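Local coordinates for DinB-like Protein (Bacillus cereus ATCC 10987, PDB 3DI5) that binds a divalent metal ion, nickel in this crystal, in a DinB-family helical bundle, though its cellular role is not established, at residues A47-T52 with N130-Q135. Residues are numbered along the deposited sequence; the frame is centred on the assembly and turned at random.
Sequences AWHIVT and NHHRGQ. With NI (nickel (II) ion), chain B.
A single nickel ion joins H49 and H132 across two helices that share no hydrogen bond at this point: H49 NE2 lies 2.3 Å from the metal and H132 NE2 2.4 Å. H128, one turn before H132 on helix 118-142, supplies the third protein nitrogen of the three-histidine metal site of the DinB four-helix bundle. Three waters complete a six-ligand shell. The segments of helices 43-58 and 118-142 run nearly antiparallel, at 162°, with their axes 9.9 Å apart. Both imidazoles leave their helices on the same side of the bundle and converge on the ion. CG of H49 stands anti to the backbone N, whereas that of H132 lies anti to the carbonyl carbon, and the rings end up nearly perpendicular, with planes at 82°. The edge of H49 meets the face of H132, off centre, where the shared metal brings H49 CD2 within 3.1 Å of H132 NE2. H131 CD2 sits over the other face of H132. Second-shell acceptors, D71 for H49 and Q135 for H132, steady both rings: H49 ND1 is hydrogen-bonded to D71 OD2, which probably makes that imidazole a stronger electron donor to the metal. On the inner side of the metal site, I50 slides along the stem of H132, its CG1 3.9 Å from H132 CB, and extends CD1 toward the backbone of R133. On the side of its ring away from the metal, H132 ND1 gives a short but bent hydrogen bond (2.7 Å) to Q135 OE1, which helps hold the ring's rotation, with the oxygen tilted 24° out of the imidazole plane.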
ATOM      1  N   ALA A  47       2.909   0.631   8.995  1.00 39.15           N
ATOM      2  CA  ALA A  47       3.324  -0.332   7.965  1.00 38.95           C
ATOM      3  C   ALA A  47       2.219  -1.342   7.615  1.00 38.71           C
ATOM      4  O   ALA A  47       2.005  -1.690   6.450  1.00 37.60           O
ATOM      5  CB  ALA A  47       4.577  -1.084   8.424  1.00 38.55           C
ATOM      6  N   TRP A  48       1.549  -1.858   8.630  1.00 38.76           N
ATOM      7  CA  TRP A  48       0.424  -2.748   8.386  1.00 38.83           C
ATOM      8  C   TRP A  48      -0.770  -2.016   7.726  1.00 38.47           C
ATOM      9  O   TRP A  48      -1.493  -2.599   6.961  1.00 38.14           O
ATOM     10  CB  TRP A  48       0.011  -3.411   9.690  1.00 38.98           C
ATOM     11  CG  TRP A  48      -0.876  -4.590   9.555  1.00 38.62           C
ATOM     12  CD1 TRP A  48      -2.070  -4.760  10.159  1.00 38.41           C
ATOM     13  CD2 TRP A  48      -0.618  -5.797   8.814  1.00 38.34           C
ATOM     14  NE1 TRP A  48      -2.591  -5.998   9.842  1.00 39.87           N
ATOM     15  CE2 TRP A  48      -1.722  -6.647   9.009  1.00 37.93           C
ATOM     16  CE3 TRP A  48       0.437  -6.236   8.002  1.00 39.22           C
ATOM     17  CZ2 TRP A  48      -1.809  -7.906   8.426  1.00 39.28           C
ATOM     18  CZ3 TRP A  48       0.355  -7.473   7.423  1.00 38.88           C
ATOM     19  CH2 TRP A  48      -0.765  -8.307   7.634  1.00 39.61           C
ATOM     20  N   HIS A  49      -0.951  -0.730   8.017  1.00 37.89           N
ATOM     21  CA  HIS A  49      -2.005   0.059   7.392  1.00 37.24           C
ATOM     22  C   HIS A  49      -1.783   0.135   5.861  1.00 37.41           C
ATOM     23  O   HIS A  49      -2.733   0.063   5.082  1.00 36.57           O
ATOM     24  CB  HIS A  49      -2.022   1.457   8.044  1.00 37.50           C
ATOM     25  CG  HIS A  49      -3.056   2.393   7.498  1.00 37.08           C
ATOM     26  ND1 HIS A  49      -4.407   2.176   7.638  1.00 37.73           N
ATOM     27  CD2 HIS A  49      -2.931   3.608   6.913  1.00 38.81           C
ATOM     28  CE1 HIS A  49      -5.071   3.189   7.106  1.00 38.77           C
ATOM     29  NE2 HIS A  49      -4.200   4.071   6.653  1.00 37.37           N
ATOM     30  N   ILE A  50      -0.522   0.236   5.443  1.00 36.74           N
ATOM     31  CA  ILE A  50      -0.131   0.248   4.010  1.00 36.60           C
ATOM     32  C   ILE A  50      -0.446  -1.072   3.337  1.00 36.58           C
ATOM     33  O   ILE A  50      -0.980  -1.139   2.210  1.00 37.69           O
ATOM     34  CB  ILE A  50       1.391   0.543   3.884  1.00 36.62           C
ATOM     35  CG1 ILE A  50       1.635   2.022   4.143  1.00 35.34           C
ATOM     36  CG2 ILE A  50       1.973   0.173   2.464  1.00 36.42           C
ATOM     37  CD1 ILE A  50       3.046   2.339   4.575  1.00 34.26           C
ATOM     38  N   VAL A  51      -0.125  -2.135   4.034  1.00 36.48           N
ATOM     39  CA  VAL A  51      -0.400  -3.444   3.524  1.00 35.50           C
ATOM     40  C   VAL A  51      -1.903  -3.638   3.306  1.00 35.98           C
ATOM     41  O   VAL A  51      -2.341  -4.025   2.206  1.00 34.52           O
ATOM     42  CB  VAL A  51       0.190  -4.502   4.449  1.00 36.20           C
ATOM     43  CG1 VAL A  51      -0.121  -5.884   3.914  1.00 33.19           C
ATOM     44  CG2 VAL A  51       1.740  -4.300   4.591  1.00 33.82           C
ATOM     45  N   THR A  52      -2.690  -3.327   4.340  1.00 37.01           N
ATOM     46  CA  THR A  52      -4.120  -3.578   4.336  1.00 37.55           C
ATOM     47  C   THR A  52      -4.869  -2.620   3.441  1.00 38.58           C
ATOM     48  O   THR A  52      -5.953  -2.971   2.940  1.00 38.83           O
ATOM     49  CB  THR A  52      -4.752  -3.516   5.760  1.00 38.09           C
ATOM     50  OG1 THR A  52      -4.596  -2.198   6.316  1.00 37.78           O
ATOM     51  CG2 THR A  52      -4.114  -4.484   6.660  1.00 35.80           C
ATOM     52  N   ASN A 130       1.897   6.698  -0.490  1.00 39.82           N
ATOM     53  CA  ASN A 130       3.037   7.603  -0.532  1.00 40.21           C
ATOM     54  C   ASN A 130       3.044   8.527   0.693  1.00 39.31           C
ATOM     55  O   ASN A 130       4.091   8.819   1.263  1.00 37.84           O
ATOM     56  CB  ASN A 130       2.980   8.410  -1.840  1.00 40.29           C
ATOM     57  CG  ASN A 130       4.180   9.341  -2.035  1.00 43.51           C
ATOM     58  OD1 ASN A 130       5.220   9.197  -1.389  1.00 47.46           O
ATOM     59  ND2 ASN A 130       4.033  10.295  -2.948  1.00 42.77           N
ATOM     60  N   HIS A 131       1.862   8.983   1.092  1.00 39.10           N
ATOM     61  CA  HIS A 131       1.713   9.774   2.317  1.00 39.02           C
ATOM     62  C   HIS A 131       2.258   9.033   3.539  1.00 38.12           C
ATOM     63  O   HIS A 131       3.058   9.587   4.306  1.00 38.39           O
ATOM     64  CB  HIS A 131       0.238  10.097   2.546  1.00 39.29           C
ATOM     65  CG  HIS A 131      -0.073  10.565   3.930  1.00 39.26           C
ATOM     66  ND1 HIS A 131       0.295  11.810   4.398  1.00 38.14           N
ATOM     67  CD2 HIS A 131      -0.761   9.968   4.935  1.00 38.78           C
ATOM     68  CE1 HIS A 131      -0.139  11.951   5.639  1.00 39.64           C
ATOM     69  NE2 HIS A 131      -0.786  10.852   5.986  1.00 37.62           N
ATOM     70  N   HIS A 132       1.796   7.805   3.711  1.00 37.71           N
ATOM     71  CA  HIS A 132       2.173   6.960   4.851  1.00 37.24           C
ATOM     72  C   HIS A 132       3.602   6.437   4.808  1.00 36.58           C
ATOM     73  O   HIS A 132       4.255   6.258   5.855  1.00 35.94           O
ATOM     74  CB  HIS A 132       1.215   5.780   4.966  1.00 36.93           C
ATOM     75  CG  HIS A 132      -0.114   6.135   5.539  1.00 37.60           C
ATOM     76  ND1 HIS A 132      -0.264   6.592   6.826  1.00 36.87           N
ATOM     77  CD2 HIS A 132      -1.359   6.098   5.004  1.00 37.91           C
ATOM     78  CE1 HIS A 132      -1.543   6.814   7.062  1.00 37.78           C
ATOM     79  NE2 HIS A 132      -2.226   6.505   5.980  1.00 34.19           N
ATOM     80  N   ARG A 133       4.101   6.148   3.612  1.00 35.76           N
ATOM     81  CA  ARG A 133       5.530   5.822   3.466  1.00 34.80           C
ATOM     82  C   ARG A 133       6.388   7.048   3.868  1.00 33.64           C
ATOM     83  O   ARG A 133       7.424   6.913   4.492  1.00 34.61           O
ATOM     84  CB  ARG A 133       5.812   5.357   2.040  1.00 34.99           C
ATOM     85  CG  ARG A 133       7.238   4.969   1.776  1.00 35.58           C
ATOM     86  CD  ARG A 133       7.400   4.520   0.348  1.00 36.45           C
ATOM     87  NE  ARG A 133       7.157   5.641  -0.539  1.00 37.68           N
ATOM     88  CZ  ARG A 133       6.724   5.547  -1.795  1.00 38.30           C
ATOM     89  NH1 ARG A 133       6.463   4.374  -2.364  1.00 39.14           N
ATOM     90  NH2 ARG A 133       6.546   6.658  -2.478  1.00 39.80           N
ATOM     91  N   GLY A 134       5.922   8.243   3.563  1.00 32.34           N
ATOM     92  CA  GLY A 134       6.585   9.463   4.000  1.00 31.59           C
ATOM     93  C   GLY A 134       6.719   9.469   5.520  1.00 32.06           C
ATOM     94  O   GLY A 134       7.759   9.839   6.056  1.00 30.70           O
ATOM     95  N   GLN A 135       5.644   9.045   6.209  1.00 31.73           N
ATOM     96  CA  GLN A 135       5.630   8.939   7.670  1.00 31.14           C
ATOM     97  C   GLN A 135       6.598   7.875   8.132  1.00 31.57           C
ATOM     98  O   GLN A 135       7.375   8.080   9.056  1.00 31.15           O
ATOM     99  CB  GLN A 135       4.223   8.561   8.158  1.00 31.55           C
ATOM    100  CG  GLN A 135       3.169   9.593   7.836  1.00 30.22           C
ATOM    101  CD  GLN A 135       1.766   9.260   8.395  1.00 30.87           C
ATOM    102  OE1 GLN A 135       1.343   8.112   8.401  1.00 31.06           O
ATOM    103  NE2 GLN A 135       1.031  10.301   8.809  1.00 30.25           N
TER
HETATM  104 NI    NI B 168      -4.578   6.191   5.848  1.00 54.28          NI
HETATM  105  O   HOH W   1      -5.018   6.792   8.132  1.00 35.16           O
HETATM  106  O   HOH W   2      -5.193   8.273   5.168  1.00 41.04           O
HETATM  107  O   HOH W   3      -6.862   5.615   5.676  1.00 32.15           O